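Local coordinates for protein multicopper oxidase (Arthrobacter sp. FB24, PDB 3GDC) that probably oxidises phenolic or similar substrates with molecular oxygen, as a laccase-like multicopper oxidase, at residues A15-D19 / P196-K200; N226-Y230 / Y242-Q248. One frame throughout, in Å; residues are numbered along the deposited sequence.

How the contacts relate
Contact 1 closes before contact 2 opens along the chain. Their centres lie about 19 Å apart, and their nearest atoms about 8 Å apart, with no touch. Contact 1 joins helix 13-18, near the N-terminus, to strand 197-200. Contact 2 is local: strand 228-232 pairs with strand 241-243, and the chain then passes on to strand 245-249. Strands 197-200 and 245-249 are the outermost strands, within this chain, of one shared sheet. Contact 1 thus ties the N-terminal region to one margin of that sheet. Contact 2 connects the other margin to the sheet of the hairpin, where a second subunit packs and a copper ion is bound close by.

Contact 1: A15-D19 / P196-K200; sequences AILRD and PVKVK
Leu17 meets Val197 through methyl groups. Leu17 CD2 lies 3.7 Å from Val197 CG1 and 4.0 Å from Val197 CG2, so one leucine branch touches both valine methyls. CG of Leu17 stands opposite its own backbone N (chi1 -173°), which carries the branched end toward the strand. Next to this apolar touch runs Arg18. Its chain is extended from CG to NE and spans the gap between helix and strand. Lys198 O lies 2.8 Å from Arg18 NH2, oblique to the guanidinium plane. The same NH2 is 4.0 Å from Val197 CG1. Arg18 NH1 donates to a water at 2.9 Å, which sits at the edge of the guanidinium, in its plane. That water also accepts from Lys198 N at 3.1 Å, so it bridges the arginine to the strand backbone. Further out, Arg18 NE forms a salt bridge with Asp163 OD1, which, with the water on NH1, is likely to limit the turning of the guanidinium. Phe192 of helix 191-194 packs on both Leu17 and Val197. Met165 touches Val197 and Arg18. Strand 197-200 is held in turn by backbone hydrogen bonds to strand 281-287. The contact sets a short N-terminal helix, by one apolar touch and a water-bridged arginine, against a strand outermost in its sheet within this chain, in a cupredoxin-like beta sandwich, the fold of multicopper oxidase domains.

Contact 2: N226-Y230 / Y242-Q248; sequences NFFHY and YTDTISQ
Phe228 and Thr243 pair in the antiparallel beta hairpin of strands 228-232 and 241-243, part of a cupredoxin-like domain. Phe228 N donates to Thr243 O at 2.8 Å, and Thr243 N returns a bond to Phe228 O at 3.0 Å. His229 and Tyr242 form the next, non-hydrogen-bonded pair.

The tight part lies on the Phe228 side. Its CG sits between backbone N and carbonyl carbon (chi1 50°), which folds the ring back over Thr243 O. Ile246 CG2 meets the edge of this ring, in plane, 3.6 Å from Phe228 CE1. The same methyl lies over one face of Tyr230, offset toward the rim.

On the partly exposed side, His229 and Tyr242 meet obliquely, with planes at 38°. Tyr242 CD1 stands over the imidazole, 3.4 Å from His229 CE1.

A buried flank follows, covered by the second subunit. Phe227 CB lies over a face of the Tyr242 ring. Asp244 CB sits over the centre of one face of the Phe227 ring, a CH-pi contact. A water joins Asn226 O to Asp244 OD2. Asp244 OD1 makes a salt bridge with Arg253 of the second subunit, whose Pro125 packs on Phe227 and Tyr242.

Where strand 245-249 passes Tyr230, Gln248 NE2 donates to Tyr230 OH. A leucine in place of Tyr230 would probably leave the amide with Leu209 O but without the hydroxyl, and Ile246 with less ring surface to pack on. The NE2 to OH distance from Gln248 to Tyr230 is 3.0 Å, with the hydroxyl oxygen close to the amide plane.

Contact 1: A15-D19 / P196-K200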
loop_
_atom_site.group_PDB
_atom_site.type_symbol
_atom_site.label_atom_id
_atom_site.label_comp_id
_atom_site.label_asym_id
_atom_site.label_seq_id
_atom_site.Cartn_x
_atom_site.Cartn_y
_atom_site.Cartn_z
ATOM N N ALA A 15 -6.490 28.784 1.654
ATOM C CA ALA A 15 -5.609 29.528 0.760
ATOM C C ALA A 15 -4.562 28.590 0.144
ATOM O O ALA A 15 -4.327 28.609 -1.077
ATOM C CB ALA A 15 -4.940 30.658 1.512
ATOM N N ILE A 16 -3.968 27.753 0.990
ATOM C CA ILE A 16 -2.954 26.775 0.562
ATOM C C ILE A 16 -3.495 25.849 -0.529
ATOM O O ILE A 16 -2.793 25.512 -1.492
ATOM C CB ILE A 16 -2.429 25.969 1.777
ATOM C CG1 ILE A 16 -1.600 26.901 2.672
ATOM C CG2 ILE A 16 -1.610 24.736 1.326
ATOM C CD1 ILE A 16 -1.010 26.246 3.910
ATOM N N LEU A 17 -4.761 25.460 -0.377
ATOM C CA LEU A 17 -5.428 24.551 -1.288
ATOM C C LEU A 17 -5.285 24.962 -2.761
ATOM O O LEU A 17 -5.138 24.105 -3.637
ATOM C CB LEU A 17 -6.906 24.452 -0.902
ATOM C CG LEU A 17 -7.839 23.459 -1.567
ATOM C CD1 LEU A 17 -7.457 22.028 -1.166
ATOM C CD2 LEU A 17 -9.248 23.801 -1.103
ATOM N N ARG A 18 -5.291 26.264 -3.030
ATOM C CA ARG A 18 -5.266 26.744 -4.408
ATOM C C ARG A 18 -4.109 27.694 -4.742
ATOM O O ARG A 18 -4.075 28.281 -5.824
ATOM C CB ARG A 18 -6.610 27.379 -4.760
ATOM C CG ARG A 18 -7.764 26.387 -4.792
ATOM C CD ARG A 18 -9.046 27.084 -5.213
ATOM N NE ARG A 18 -10.181 26.164 -5.297
ATOM C CZ ARG A 18 -11.050 25.937 -4.319
ATOM N NH1 ARG A 18 -10.932 26.560 -3.155
ATOM N NH2 ARG A 18 -12.048 25.082 -4.515
ATOM N N ASP A 19 -3.144 27.799 -3.832
ATOM C CA ASP A 19 -1.994 28.694 -4.014
ATOM C C ASP A 19 -0.824 27.969 -4.707
ATOM O O ASP A 19 0.030 27.382 -4.050
ATOM C CB ASP A 19 -1.568 29.267 -2.650
ATOM C CG ASP A 19 -0.449 30.304 -2.752
ATOM O OD1 ASP A 19 0.025 30.595 -3.870
ATOM O OD2 ASP A 19 -0.054 30.838 -1.692
ATOM N N PRO A 196 -15.778 23.999 4.224
ATOM C CA PRO A 196 -15.739 22.975 3.180
ATOM C C PRO A 196 -15.104 23.464 1.877
ATOM O O PRO A 196 -15.153 24.663 1.558
ATOM C CB PRO A 196 -17.222 22.646 2.956
ATOM C CG PRO A 196 -17.876 22.970 4.244
ATOM C CD PRO A 196 -17.152 24.218 4.717
ATOM N N VAL A 197 -14.512 22.532 1.136
ATOM C CA VAL A 197 -13.930 22.838 -0.173
ATOM C C VAL A 197 -15.042 23.110 -1.188
ATOM O O VAL A 197 -15.808 22.211 -1.526
ATOM C CB VAL A 197 -13.058 21.672 -0.676
ATOM C CG1 VAL A 197 -12.387 22.036 -1.999
ATOM C CG2 VAL A 197 -12.011 21.302 0.363
ATOM N N LYS A 198 -15.125 24.347 -1.681
ATOM C CA LYS A 198 -16.192 24.715 -2.621
ATOM C C LYS A 198 -15.852 24.349 -4.064
ATOM O O LYS A 198 -14.849 24.822 -4.619
ATOM C CB LYS A 198 -16.542 26.205 -2.494
ATOM C CG LYS A 198 -17.082 26.595 -1.126
ATOM C CD LYS A 198 -17.502 28.081 -1.086
ATOM C CE LYS A 198 -18.168 28.416 0.242
ATOM N NZ LYS A 198 -18.720 29.817 0.281
ATOM N N VAL A 199 -16.687 23.502 -4.665
ATOM C CA VAL A 199 -16.533 23.085 -6.068
ATOM C C VAL A 199 -17.883 23.186 -6.799
ATOM O O VAL A 199 -18.927 23.300 -6.162
ATOM C CB VAL A 199 -15.978 21.638 -6.198
ATOM C CG1 VAL A 199 -14.559 21.511 -5.590
ATOM C CG2 VAL A 199 -16.952 20.622 -5.579
ATOM N N LYS A 200 -17.856 23.135 -8.126
ATOM C CA LYS A 200 -19.080 23.249 -8.919
ATOM C C LYS A 200 -19.501 21.904 -9.505
ATOM O O LYS A 200 -18.672 21.159 -10.011
ATOM C CB LYS A 200 -18.887 24.274 -10.042
ATOM C CG LYS A 200 -18.736 25.701 -9.552
ATOM C CD LYS A 200 -18.231 26.618 -10.654
ATOM C CE LYS A 200 -17.545 27.840 -10.054
ATOM N NZ LYS A 200 -17.019 28.753 -11.098
HETATM O O HOH W 1 -12.847 26.378 -0.941
#

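Contact 2: N226-Y230 / Y242-Q248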
loop_
_atom_site.group_PDB
_atom_site.type_symbol
_atom_site.label_atom_id
_atom_site.label_comp_id
_atom_site.label_asym_id
_atom_site.label_seq_id
_atom_site.Cartn_x
_atom_site.Cartn_y
_atom_site.Cartn_z
ATOM N N ASN A 226 -18.565 9.592 -4.449
ATOM C CA ASN A 226 -17.846 9.998 -5.647
ATOM C C ASN A 226 -16.706 9.043 -5.979
ATOM O O ASN A 226 -16.235 8.306 -5.112
ATOM C CB ASN A 226 -17.330 11.428 -5.471
ATOM C CG ASN A 226 -18.442 12.457 -5.585
ATOM O OD1 ASN A 226 -18.780 12.896 -6.679
ATOM N ND2 ASN A 226 -19.029 12.827 -4.453
ATOM N N PHE A 227 -16.288 9.053 -7.242
ATOM C CA PHE A 227 -15.190 8.235 -7.719
ATOM C C PHE A 227 -14.249 9.137 -8.505
ATOM O O PHE A 227 -14.683 10.146 -9.071
ATOM C CB PHE A 227 -15.705 7.104 -8.609
ATOM C CG PHE A 227 -16.146 5.899 -7.841
ATOM C CD1 PHE A 227 -17.304 5.941 -7.072
ATOM C CD2 PHE A 227 -15.391 4.728 -7.863
ATOM C CE1 PHE A 227 -17.704 4.832 -6.339
ATOM C CE2 PHE A 227 -15.793 3.613 -7.131
ATOM C CZ PHE A 227 -16.946 3.677 -6.373
ATOM N N PHE A 228 -12.968 8.803 -8.492
ATOM C CA PHE A 228 -11.970 9.607 -9.200
ATOM C C PHE A 228 -11.033 8.716 -9.992
ATOM O O PHE A 228 -10.850 7.547 -9.648
ATOM C CB PHE A 228 -11.175 10.488 -8.220
ATOM C CG PHE A 228 -10.614 9.744 -7.036
ATOM C CD1 PHE A 228 -9.390 9.086 -7.127
ATOM C CD2 PHE A 228 -11.303 9.728 -5.815
ATOM C CE1 PHE A 228 -8.860 8.391 -6.041
ATOM C CE2 PHE A 228 -10.774 9.046 -4.724
ATOM C CZ PHE A 228 -9.546 8.379 -4.841
ATOM N N HIS A 229 -10.446 9.270 -11.057
ATOM C CA HIS A 229 -9.330 8.621 -11.719
ATOM C C HIS A 229 -8.064 9.012 -10.995
ATOM O O HIS A 229 -7.901 10.172 -10.616
ATOM C CB HIS A 229 -9.249 9.016 -13.197
ATOM C CG HIS A 229 -10.249 8.303 -14.054
ATOM N ND1 HIS A 229 -11.451 8.864 -14.422
ATOM C CD2 HIS A 229 -10.238 7.055 -14.575
ATOM C CE1 HIS A 229 -12.131 7.999 -15.155
ATOM N NE2 HIS A 229 -11.417 6.892 -15.262
ATOM N N TYR A 230 -7.188 8.044 -10.765
ATOM C CA TYR A 230 -5.964 8.312 -10.032
ATOM C C TYR A 230 -4.724 8.099 -10.899
ATOM O O TYR A 230 -4.608 7.085 -11.594
ATOM C CB TYR A 230 -5.887 7.456 -8.764
ATOM C CG TYR A 230 -4.679 7.745 -7.919
ATOM C CD1 TYR A 230 -4.532 8.973 -7.268
ATOM C CD2 TYR A 230 -3.683 6.792 -7.756
ATOM C CE1 TYR A 230 -3.415 9.239 -6.483
ATOM C CE2 TYR A 230 -2.568 7.050 -6.968
ATOM C CZ TYR A 230 -2.440 8.266 -6.339
ATOM O OH TYR A 230 -1.331 8.524 -5.572
ATOM N N TYR A 242 -9.641 3.687 -11.169
ATOM C CA TYR A 242 -10.852 4.475 -11.011
ATOM C C TYR A 242 -11.488 3.973 -9.716
ATOM O O TYR A 242 -11.893 2.813 -9.635
ATOM C CB TYR A 242 -11.786 4.275 -12.211
ATOM C CG TYR A 242 -13.059 5.096 -12.176
ATOM C CD1 TYR A 242 -13.015 6.487 -12.262
ATOM C CD2 TYR A 242 -14.315 4.482 -12.085
ATOM C CE1 TYR A 242 -14.171 7.256 -12.243
ATOM C CE2 TYR A 242 -15.491 5.252 -12.072
ATOM C CZ TYR A 242 -15.405 6.639 -12.157
ATOM O OH TYR A 242 -16.538 7.429 -12.140
ATOM N N THR A 243 -11.543 4.832 -8.706
ATOM C CA THR A 243 -11.863 4.377 -7.351
ATOM C C THR A 243 -12.340 5.503 -6.443
ATOM O O THR A 243 -12.362 6.660 -6.846
ATOM C CB THR A 243 -10.649 3.631 -6.728
ATOM O OG1 THR A 243 -11.057 2.975 -5.516
ATOM C CG2 THR A 243 -9.487 4.585 -6.461
ATOM N N ASP A 244 -12.728 5.159 -5.214
ATOM C CA ASP A 244 -13.100 6.178 -4.232
ATOM C C ASP A 244 -12.161 6.238 -3.031
ATOM O O ASP A 244 -12.330 7.090 -2.172
ATOM C CB ASP A 244 -14.551 5.994 -3.765
ATOM C CG ASP A 244 -14.808 4.607 -3.162
ATOM O OD1 ASP A 244 -13.846 3.962 -2.709
ATOM O OD2 ASP A 244 -15.972 4.177 -3.149
ATOM N N THR A 245 -11.194 5.322 -2.980
ATOM C CA THR A 245 -10.245 5.226 -1.871
ATOM C C THR A 245 -8.857 4.896 -2.418
ATOM O O THR A 245 -8.714 3.964 -3.203
ATOM C CB THR A 245 -10.648 4.112 -0.873
ATOM O OG1 THR A 245 -11.976 4.351 -0.396
ATOM C CG2 THR A 245 -9.697 4.068 0.321
ATOM N N ILE A 246 -7.848 5.662 -2.008
ATOM C CA ILE A 246 -6.469 5.344 -2.382
ATOM C C ILE A 246 -5.530 5.443 -1.197
ATOM O O ILE A 246 -5.810 6.167 -0.236
ATOM C CB ILE A 246 -5.937 6.227 -3.557
ATOM C CG1 ILE A 246 -6.080 7.720 -3.268
ATOM C CG2 ILE A 246 -6.577 5.846 -4.861
ATOM C CD1 ILE A 246 -4.769 8.341 -2.861
ATOM N N SER A 247 -4.404 4.738 -1.274
ATOM C CA SER A 247 -3.416 4.766 -0.195
ATOM C C SER A 247 -2.067 5.286 -0.690
ATOM O O SER A 247 -1.736 5.155 -1.883
ATOM C CB SER A 247 -3.251 3.373 0.415
ATOM O OG SER A 247 -2.706 2.469 -0.537
ATOM N N GLN A 248 -1.311 5.875 0.232
ATOM C CA GLN A 248 0.022 6.405 -0.041
ATOM C C GLN A 248 0.902 6.220 1.185
ATOM O O GLN A 248 0.514 6.595 2.285
ATOM C CB GLN A 248 -0.076 7.903 -0.353
ATOM C CG GLN A 248 -0.873 8.255 -1.615
ATOM C CD GLN A 248 -0.967 9.763 -1.840
ATOM O OE1 GLN A 248 -0.708 10.547 -0.932
ATOM N NE2 GLN A 248 -1.334 10.167 -3.055
HETATM O O HOH W 2 -17.829 6.208 -3.204
#